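Local coordinates for protein 3-chlorocatechol 1,2-dioxygenase (Rhodococcus opacus, PDB 2BOY) that probably uses a ferric iron centre to cleave the ring of catechols between their two hydroxyl groups, as intradiol dioxygenases do, in the breakdown of chlorinated aromatics, at residues A58-A63 against A223-L228; P93-E98 against Q126-G131; L232-A237 against P241-S246. All blocks are in the same frame, centred on the assembly; numbering follows the deposited sequence. Where two conformers were deposited one is given.

Interaction 1: residues A58-A63 against A223-L228; sequences AIESVA and AVKPEL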
loop_
_atom_site.group_PDB
_atom_site.type_symbol
_atom_site.label_atom_id
_atom_site.label_comp_id
_atom_site.label_asym_id
_atom_site.label_seq_id
_atom_site.Cartn_x
_atom_site.Cartn_y
_atom_site.Cartn_z
ATOM N N ALA A 58 1.488 5.102 15.040
ATOM C CA ALA A 58 1.010 3.862 15.685
ATOM C C ALA A 58 2.187 2.963 16.048
ATOM O O ALA A 58 2.215 2.342 17.113
ATOM C CB ALA A 58 0.029 3.097 14.767
ATOM N N ILE A 59 3.133 2.848 15.134
ATOM C CA ILE A 59 4.330 2.023 15.377
ATOM C C ILE A 59 5.118 2.629 16.565
ATOM O O ILE A 59 5.568 1.920 17.514
ATOM C CB ILE A 59 5.193 1.967 14.093
ATOM C CG1 ILE A 59 4.461 1.188 12.965
ATOM C CG2 ILE A 59 6.624 1.437 14.424
ATOM C CD1 ILE A 59 4.476 -0.382 13.130
ATOM N N GLU A 60 5.316 3.937 16.511
ATOM C CA GLU A 60 6.066 4.617 17.562
ATOM C C GLU A 60 5.354 4.529 18.924
ATOM O O GLU A 60 5.996 4.407 19.958
ATOM C CB GLU A 60 6.295 6.075 17.158
ATOM C CG GLU A 60 7.467 6.717 17.909
ATOM C CD GLU A 60 7.065 7.177 19.318
ATOM O OE1 GLU A 60 5.870 7.458 19.577
ATOM O OE2 GLU A 60 7.952 7.268 20.158
ATOM N N SER A 61 4.032 4.588 18.920
ATOM C CA SER A 61 3.278 4.492 20.161
ATOM C C SER A 61 3.504 3.109 20.834
ATOM O O SER A 61 3.648 3.034 22.051
ATOM C CB SER A 61 1.802 4.711 19.888
ATOM O OG SER A 61 1.070 4.548 21.089
ATOM N N VAL A 62 3.608 2.034 20.059
ATOM C CA VAL A 62 3.930 0.745 20.715
ATOM C C VAL A 62 5.381 0.701 21.225
ATOM O O VAL A 62 5.646 0.203 22.329
ATOM C CB VAL A 62 3.539 -0.575 19.930
ATOM C CG1 VAL A 62 2.750 -0.340 18.716
ATOM C CG2 VAL A 62 4.713 -1.538 19.732
ATOM N N ALA A 63 6.298 1.220 20.419
ATOM C CA ALA A 63 7.710 1.329 20.798
ATOM C C ALA A 63 7.868 2.144 22.086
ATOM O O ALA A 63 8.688 1.789 22.973
ATOM C CB ALA A 63 8.501 1.989 19.666
ATOM N N ALA A 223 1.236 12.872 15.569
ATOM C CA ALA A 223 2.461 12.630 16.321
ATOM C C ALA A 223 2.679 13.621 17.475
ATOM O O ALA A 223 3.771 13.643 18.074
ATOM C CB ALA A 223 3.686 12.667 15.355
ATOM N N VAL A 224 1.664 14.443 17.799
ATOM C CA VAL A 224 1.827 15.377 18.898
ATOM C C VAL A 224 1.526 14.619 20.203
ATOM O O VAL A 224 0.575 13.847 20.282
ATOM C CB VAL A 224 0.932 16.621 18.789
ATOM C CG1 VAL A 224 0.945 17.493 20.078
ATOM C CG2 VAL A 224 1.322 17.468 17.564
ATOM N N LYS A 225 2.378 14.833 21.196
ATOM C CA LYS A 225 2.111 14.351 22.565
ATOM C C LYS A 225 2.267 15.539 23.535
ATOM O O LYS A 225 3.043 16.489 23.286
ATOM C CB LYS A 225 3.041 13.162 22.932
ATOM C CG LYS A 225 3.022 11.993 21.910
ATOM C CD LYS A 225 3.987 10.906 22.357
ATOM C CE LYS A 225 4.189 9.752 21.339
ATOM N NZ LYS A 225 5.241 8.827 21.897
ATOM N N PRO A 226 1.487 15.527 24.619
ATOM C CA PRO A 226 1.407 16.690 25.487
ATOM C C PRO A 226 2.736 17.006 26.156
ATOM O O PRO A 226 2.940 18.165 26.465
ATOM C CB PRO A 226 0.338 16.309 26.526
ATOM C CG PRO A 226 0.217 14.798 26.479
ATOM C CD PRO A 226 0.639 14.391 25.072
ATOM N N GLU A 227 3.583 16.013 26.419
ATOM C CA GLU A 227 4.891 16.264 27.043
ATOM C C GLU A 227 5.831 17.036 26.140
ATOM O O GLU A 227 6.832 17.551 26.624
ATOM C CB GLU A 227 5.597 14.954 27.442
ATOM C CG GLU A 227 4.785 14.064 28.381
ATOM C CD GLU A 227 3.748 13.172 27.681
ATOM O OE1 GLU A 227 3.007 12.427 28.404
ATOM O OE2 GLU A 227 3.628 13.213 26.428
ATOM N N LEU A 228 5.473 17.154 24.854
ATOM C CA LEU A 228 6.378 17.724 23.824
ATOM C C LEU A 228 5.992 19.158 23.379
ATOM O O LEU A 228 6.556 19.708 22.433
ATOM C CB LEU A 228 6.372 16.798 22.596
ATOM C CG LEU A 228 6.742 15.320 22.913
ATOM C CD1 LEU A 228 6.587 14.456 21.671
ATOM C CD2 LEU A 228 8.176 15.246 23.514
#
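Helix 56-64 supplies Glu60 and the loop entering strand 229-236 supplies Lys225, and the two backbones stay well apart, the nearest CA atoms being those of Glu60 and Ala223 at 8.9 Å. The gap is spanned by side chains alone. Lys225 reaches out almost fully extended beyond CG, while Glu60 comes from the opposite direction with its chain bent at chi2 (-81°), which turns the carboxylate to meet the ammonium. Lys225 NZ donates to Glu60 OE1 at 2.8 Å, on the syn lone pair, the side facing the other oxygen; OE2 lies farther from NZ, at 3.6 Å. Ser72 bonds to both members of the ion pair, through OG to Glu60 OE2 and through O to the ammonium, while Gln71 OE1 is a further acceptor for NZ. With an alanine in place of Glu60, the ammonium of Lys225 would probably lose its counter-charge and Ser72 OG its carboxylate partner. Tyr28 of the second subunit packs against Glu60. With Glu60 buried, the ion pair and its hydrogen bonds probably favour the charged carboxylate, tying the N-terminal helical part to the catalytic beta domain by polar chemistry with little shared surface.

Interaction 2: residues P93-E98 against Q126-G131; sequences PMRDDE and QADAAG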
loop_
_atom_site.group_PDB
_atom_site.type_symbol
_atom_site.label_atom_id
_atom_site.label_comp_id
_atom_site.label_asym_id
_atom_site.label_seq_id
_atom_site.Cartn_x
_atom_site.Cartn_y
_atom_site.Cartn_z
ATOM N N PRO A 93 22.500 26.189 10.930
ATOM C CA PRO A 93 22.908 26.749 9.627
ATOM C C PRO A 93 21.783 27.530 8.978
ATOM O O PRO A 93 20.683 26.983 8.756
ATOM C CB PRO A 93 23.350 25.521 8.815
ATOM C CG PRO A 93 23.835 24.504 9.899
ATOM C CD PRO A 93 22.730 24.718 10.999
ATOM N N MET A 94 22.035 28.843 8.789
ATOM C CA MET A 94 21.017 29.745 8.287
ATOM C C MET A 94 21.653 30.677 7.246
ATOM O O MET A 94 22.854 30.943 7.294
ATOM C CB MET A 94 20.473 30.593 9.449
ATOM C CG MET A 94 19.624 29.795 10.389
ATOM S SD MET A 94 18.909 30.738 11.701
ATOM C CE MET A 94 20.291 30.877 12.776
ATOM N N ARG A 95 20.839 31.186 6.335
ATOM C CA ARG A 95 21.355 32.089 5.309
ATOM C C ARG A 95 21.601 33.461 5.924
ATOM O O ARG A 95 21.009 33.778 6.949
ATOM C CB ARG A 95 20.356 32.204 4.158
ATOM C CG ARG A 95 20.335 30.885 3.337
ATOM C CD ARG A 95 19.077 30.678 2.521
ATOM N NE ARG A 95 17.870 30.386 3.310
ATOM C CZ ARG A 95 16.733 29.969 2.759
ATOM N NH1 ARG A 95 16.653 29.816 1.435
ATOM N NH2 ARG A 95 15.670 29.713 3.501
ATOM N N ASP A 96 22.453 34.284 5.292
ATOM C CA ASP A 96 22.710 35.622 5.847
ATOM C C ASP A 96 21.463 36.501 5.954
ATOM O O ASP A 96 21.454 37.472 6.721
ATOM C CB ASP A 96 23.842 36.419 5.159
ATOM C CG ASP A 96 23.777 36.420 3.640
ATOM O OD1 ASP A 96 22.699 36.250 3.036
ATOM O OD2 ASP A 96 24.807 36.630 2.955
ATOM N N ASP A 97 20.413 36.170 5.226
ATOM C CA ASP A 97 19.183 36.964 5.309
ATOM C C ASP A 97 17.986 36.113 5.729
ATOM O O ASP A 97 16.843 36.372 5.339
ATOM C CB ASP A 97 18.912 37.683 3.974
ATOM C CG ASP A 97 18.711 36.729 2.811
ATOM O OD1 ASP A 97 18.837 35.464 2.984
ATOM O OD2 ASP A 97 18.446 37.159 1.668
ATOM N N GLU A 98 18.263 35.075 6.516
ATOM C CA GLU A 98 17.217 34.116 6.889
ATOM C C GLU A 98 16.047 34.815 7.557
ATOM O O GLU A 98 16.247 35.570 8.500
ATOM C CB GLU A 98 17.810 33.049 7.823
ATOM C CG GLU A 98 16.957 31.806 7.959
ATOM C CD GLU A 98 16.965 30.968 6.708
ATOM O OE1 GLU A 98 18.072 30.684 6.185
ATOM O OE2 GLU A 98 15.850 30.598 6.248
ATOM N N GLN A 126 14.953 20.811 11.224
ATOM C CA GLN A 126 13.701 21.530 11.269
ATOM C C GLN A 126 13.530 22.150 9.898
ATOM O O GLN A 126 14.496 22.273 9.139
ATOM C CB GLN A 126 13.742 22.644 12.343
ATOM C CG GLN A 126 14.763 23.793 11.990
ATOM C CD GLN A 126 14.648 24.969 12.914
ATOM O OE1 GLN A 126 15.313 25.028 13.945
ATOM N NE2 GLN A 126 13.816 25.943 12.531
ATOM N N ALA A 127 12.306 22.585 9.637
ATOM C CA ALA A 127 11.975 23.342 8.446
ATOM C C ALA A 127 12.313 24.807 8.660
ATOM O O ALA A 127 12.481 25.257 9.784
ATOM C CB ALA A 127 10.477 23.189 8.144
ATOM N N ASP A 128 12.382 25.567 7.558
ATOM C CA ASP A 128 12.651 26.980 7.666
ATOM C C ASP A 128 11.342 27.738 7.903
ATOM O O ASP A 128 10.288 27.130 8.113
ATOM C CB ASP A 128 13.420 27.493 6.404
ATOM C CG ASP A 128 12.542 27.572 5.157
ATOM O OD1 ASP A 128 11.328 27.251 5.181
ATOM O OD2 ASP A 128 13.016 27.933 4.068
ATOM N N ALA A 129 11.414 29.081 7.901
ATOM C CA ALA A 129 10.238 29.899 8.184
ATOM C C ALA A 129 9.174 29.838 7.080
ATOM O O ALA A 129 8.044 30.328 7.282
ATOM C CB ALA A 129 10.645 31.416 8.478
ATOM N N ALA A 130 9.509 29.256 5.939
ATOM C CA ALA A 130 8.509 28.966 4.917
ATOM C C ALA A 130 8.002 27.514 4.948
ATOM O O ALA A 130 7.247 27.099 4.074
ATOM C CB ALA A 130 9.002 29.387 3.474
ATOM N N GLY A 131 8.411 26.725 5.962
ATOM C CA GLY A 131 8.014 25.313 5.974
ATOM C C GLY A 131 8.778 24.364 5.037
ATOM O O GLY A 131 8.278 23.276 4.718
HETATM O O HOH W 1 13.468 30.939 7.396
#
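Arg95 and Asp128 meet with their planes nearly parallel, 18° apart, OD2 of Asp128 lying at the guanidinium edge, near its plane. The bond between them is weak: NH2 of Arg95 reaches OD2 of Asp128 at 3.2 Å with a bent N-H...O angle of 128°. The stronger hold on the guanidinium comes from its own turn. Glu98, at the far end of the type I turn from Arg95 to Glu98, is held by two nitrogens of the arginine, NE of Arg95 to OE1 of Glu98 at 2.9 Å and NH2 to OE2 of Glu98 also at 2.9 Å. The bend of the arginine at chi3 brings NE and NH2 round to this carboxylate. OE1 of Glu98 takes a further bond on its anti lone pair, from the backbone N of Arg95 at 2.8 Å, so the acid is fixed from two directions. Its carboxylate is turned 48° from that of Asp128, and a water bridges OE2 of Glu98 to the backbone N of Ala129. Asp128 OD1 is busy within its own loop, met from above the carboxylate plane by N of Ala130 in an Asx turn, and it also accepts from N of Glu132. OE2 of Glu98 and OD2 of Asp128 lie 4.5 Å apart; the arginine's charge probably offsets their repulsion, and the network joins the turn of Arg95-Glu98 to that of Asp128-Gly131, which leads to the iron ligand Tyr133.

Interaction 3: residues L232-A237 against P241-S246; sequences LDKIEA and PHFETS
Asp233 to Glu236 and Pro241 to Glu244 pair as the two antiparallel arms of a beta hairpin in the curled mixed sheet of the catalytic domain. Two hydrogen-bonded pairs carry the backbone: Asp233 with Glu244, and Ile235 with His242, where N of Ile235 donates to O of His242 at 2.7 Å. Strand 102-110 continues the sheet beyond strand 241-250, with backbone bonds to Phe243 and Thr245.

The closer side-chain packing lies at three places. CD1 of Leu232 sits 3.7 Å from CB of Thr245, and CG of Leu232 rests 3.9 Å from CB of Phe243, the two side chains crossing at about a right angle; Leu103 backs the leucine, and OG1 of Thr245 bonds to the backbone O of Ser231. The aliphatic chain of Lys234 passes obliquely by the Phe243 ring, CG of Lys234 to CE1 of Phe243 at 3.8 Å, and lies alongside Pro241. On the face that carries Asp233 and Glu244, CB of Ile235 lies over one face of the His242 ring, offset toward its rim, in a CH-pi contact. The chi1 of His242, 70°, sets CG between the backbone N and the carbonyl carbon, bringing the imidazole over toward the neighbouring strand.

Toward solvent, charged ends take over. NZ of Lys234 makes a salt bridge to OE2 of Glu236 within the same strand. Asp233 and Glu244, both acidic, do not touch each other through their carboxylates; a single water donates to OD2 of Asp233 at 2.7 Å and to OE1 of Glu244 at 2.8 Å.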
loop_
_atom_site.group_PDB
_atom_site.type_symbol
_atom_site.label_atom_id
_atom_site.label_comp_id
_atom_site.label_asym_id
_atom_site.label_seq_id
_atom_site.Cartn_x
_atom_site.Cartn_y
_atom_site.Cartn_z
ATOM N N LEU A 232 6.919 29.451 24.939
ATOM C CA LEU A 232 7.812 30.480 24.441
ATOM C C LEU A 232 7.675 31.745 25.296
ATOM O O LEU A 232 6.533 32.176 25.594
ATOM C CB LEU A 232 7.372 30.838 23.031
ATOM C CG LEU A 232 8.166 30.375 21.811
ATOM C CD1 LEU A 232 9.010 29.130 22.086
ATOM C CD2 LEU A 232 7.253 30.244 20.584
ATOM N N ASP A 233 8.811 32.327 25.679
ATOM C CA ASP A 233 8.825 33.645 26.320
ATOM C C ASP A 233 9.333 34.680 25.335
ATOM O O ASP A 233 10.365 34.490 24.696
ATOM C CB ASP A 233 9.713 33.634 27.565
ATOM C CG ASP A 233 9.143 32.762 28.685
ATOM O OD1 ASP A 233 7.903 32.564 28.709
ATOM O OD2 ASP A 233 9.850 32.247 29.589
ATOM N N LYS A 234 8.602 35.776 25.194
ATOM C CA LYS A 234 9.029 36.841 24.299
ATOM C C LYS A 234 10.010 37.749 25.025
ATOM O O LYS A 234 9.680 38.314 26.064
ATOM C CB LYS A 234 7.814 37.643 23.829
ATOM C CG LYS A 234 8.065 38.498 22.604
ATOM C CD LYS A 234 6.800 39.234 22.189
ATOM C CE LYS A 234 7.085 40.141 21.013
ATOM N NZ LYS A 234 6.340 41.449 21.105
ATOM N N ILE A 235 11.209 37.886 24.473
ATOM C CA ILE A 235 12.262 38.736 25.051
ATOM C C ILE A 235 12.489 39.964 24.183
ATOM O O ILE A 235 12.900 39.852 23.035
ATOM C CB ILE A 235 13.601 37.959 25.185
ATOM C CG1 ILE A 235 13.449 36.649 25.989
ATOM C CG2 ILE A 235 14.727 38.890 25.716
ATOM C CD1 ILE A 235 12.693 36.758 27.311
ATOM N N GLU A 236 12.205 41.142 24.721
ATOM C CA GLU A 236 12.464 42.385 23.977
ATOM C C GLU A 236 13.782 42.985 24.439
ATOM O O GLU A 236 13.850 43.545 25.539
ATOM C CB GLU A 236 11.321 43.387 24.158
ATOM C CG GLU A 236 10.604 43.699 22.858
ATOM C CD GLU A 236 9.145 43.276 22.863
ATOM O OE1 GLU A 236 8.666 42.738 23.900
ATOM O OE2 GLU A 236 8.468 43.484 21.818
ATOM N N ALA A 237 14.827 42.848 23.623
ATOM C CA ALA A 237 16.154 43.356 23.998
ATOM C C ALA A 237 17.293 43.205 22.989
ATOM O O ALA A 237 17.909 42.131 22.907
ATOM N N PRO A 241 12.595 41.756 19.073
ATOM C CA PRO A 241 12.105 40.784 20.051
ATOM C C PRO A 241 12.617 39.415 19.603
ATOM O O PRO A 241 12.872 39.220 18.414
ATOM C CB PRO A 241 10.577 40.876 19.913
ATOM C CG PRO A 241 10.348 41.289 18.500
ATOM C CD PRO A 241 11.559 42.096 18.077
ATOM N N HIS A 242 12.835 38.508 20.537
ATOM C CA HIS A 242 13.068 37.136 20.153
ATOM C C HIS A 242 12.326 36.265 21.155
ATOM O O HIS A 242 11.666 36.790 22.082
ATOM C CB HIS A 242 14.567 36.803 20.029
ATOM C CG HIS A 242 15.306 36.773 21.334
ATOM N ND1 HIS A 242 16.166 37.777 21.725
ATOM C CD2 HIS A 242 15.338 35.847 22.326
ATOM C CE1 HIS A 242 16.677 37.489 22.909
ATOM N NE2 HIS A 242 16.179 36.331 23.304
ATOM N N PHE A 243 12.397 34.955 20.943
ATOM C CA PHE A 243 11.684 34.008 21.775
ATOM C C PHE A 243 12.695 33.114 22.417
ATOM O O PHE A 243 13.730 32.825 21.803
ATOM C CB PHE A 243 10.683 33.231 20.931
ATOM C CG PHE A 243 9.590 34.118 20.399
ATOM C CD1 PHE A 243 8.492 34.425 21.190
ATOM C CD2 PHE A 243 9.728 34.740 19.164
ATOM C CE1 PHE A 243 7.481 35.307 20.714
ATOM C CE2 PHE A 243 8.743 35.633 18.685
ATOM C CZ PHE A 243 7.627 35.910 19.457
ATOM N N GLU A 244 12.381 32.685 23.623
ATOM C CA GLU A 244 13.223 31.748 24.345
ATOM C C GLU A 244 12.381 30.599 24.883
ATOM O O GLU A 244 11.205 30.773 25.244
ATOM C CB GLU A 244 13.934 32.498 25.462
ATOM C CG GLU A 244 14.673 31.644 26.445
ATOM C CD GLU A 244 15.218 32.516 27.574
ATOM O OE1 GLU A 244 14.831 32.277 28.746
ATOM O OE2 GLU A 244 15.990 33.461 27.275
ATOM N N THR A 245 12.985 29.416 24.925
ATOM C CA THR A 245 12.302 28.240 25.456
ATOM C C THR A 245 13.328 27.288 26.091
ATOM O O THR A 245 14.502 27.441 25.865
ATOM C CB THR A 245 11.464 27.581 24.335
ATOM O OG1 THR A 245 10.571 26.617 24.919
ATOM C CG2 THR A 245 12.339 26.742 23.374
ATOM N N SER A 246 12.867 26.343 26.915
ATOM C CA SER A 246 13.748 25.473 27.689
ATOM C C SER A 246 13.111 24.116 27.602
ATOM O O SER A 246 11.874 24.001 27.582
ATOM C CB SER A 246 13.777 25.870 29.175
ATOM O OG SER A 246 14.387 27.140 29.321
HETATM O O HOH W 2 12.428 33.028 29.906
#

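Interaction 1 joins helix 56-64 of the N-terminal region to the loop before strand 229-236, and interaction 3 follows almost at once along the chain, in the hairpin which that strand forms with strand 241-250, flanked on both sides by further strands of the sheet. Interaction 2 is nested within the long span of chain, including most of the beta strands, that interaction 1 closes; the two lie on opposite sides of the chain's centre, their own centres 27 Å apart. Interactions 2 and 3 have centres 18 Å apart. Interaction 1 ties the N-terminal helices to the beta domain, while interactions 2 and 3 are internal to that domain; of these, interaction 2 lies close to the iron ligand Tyr133.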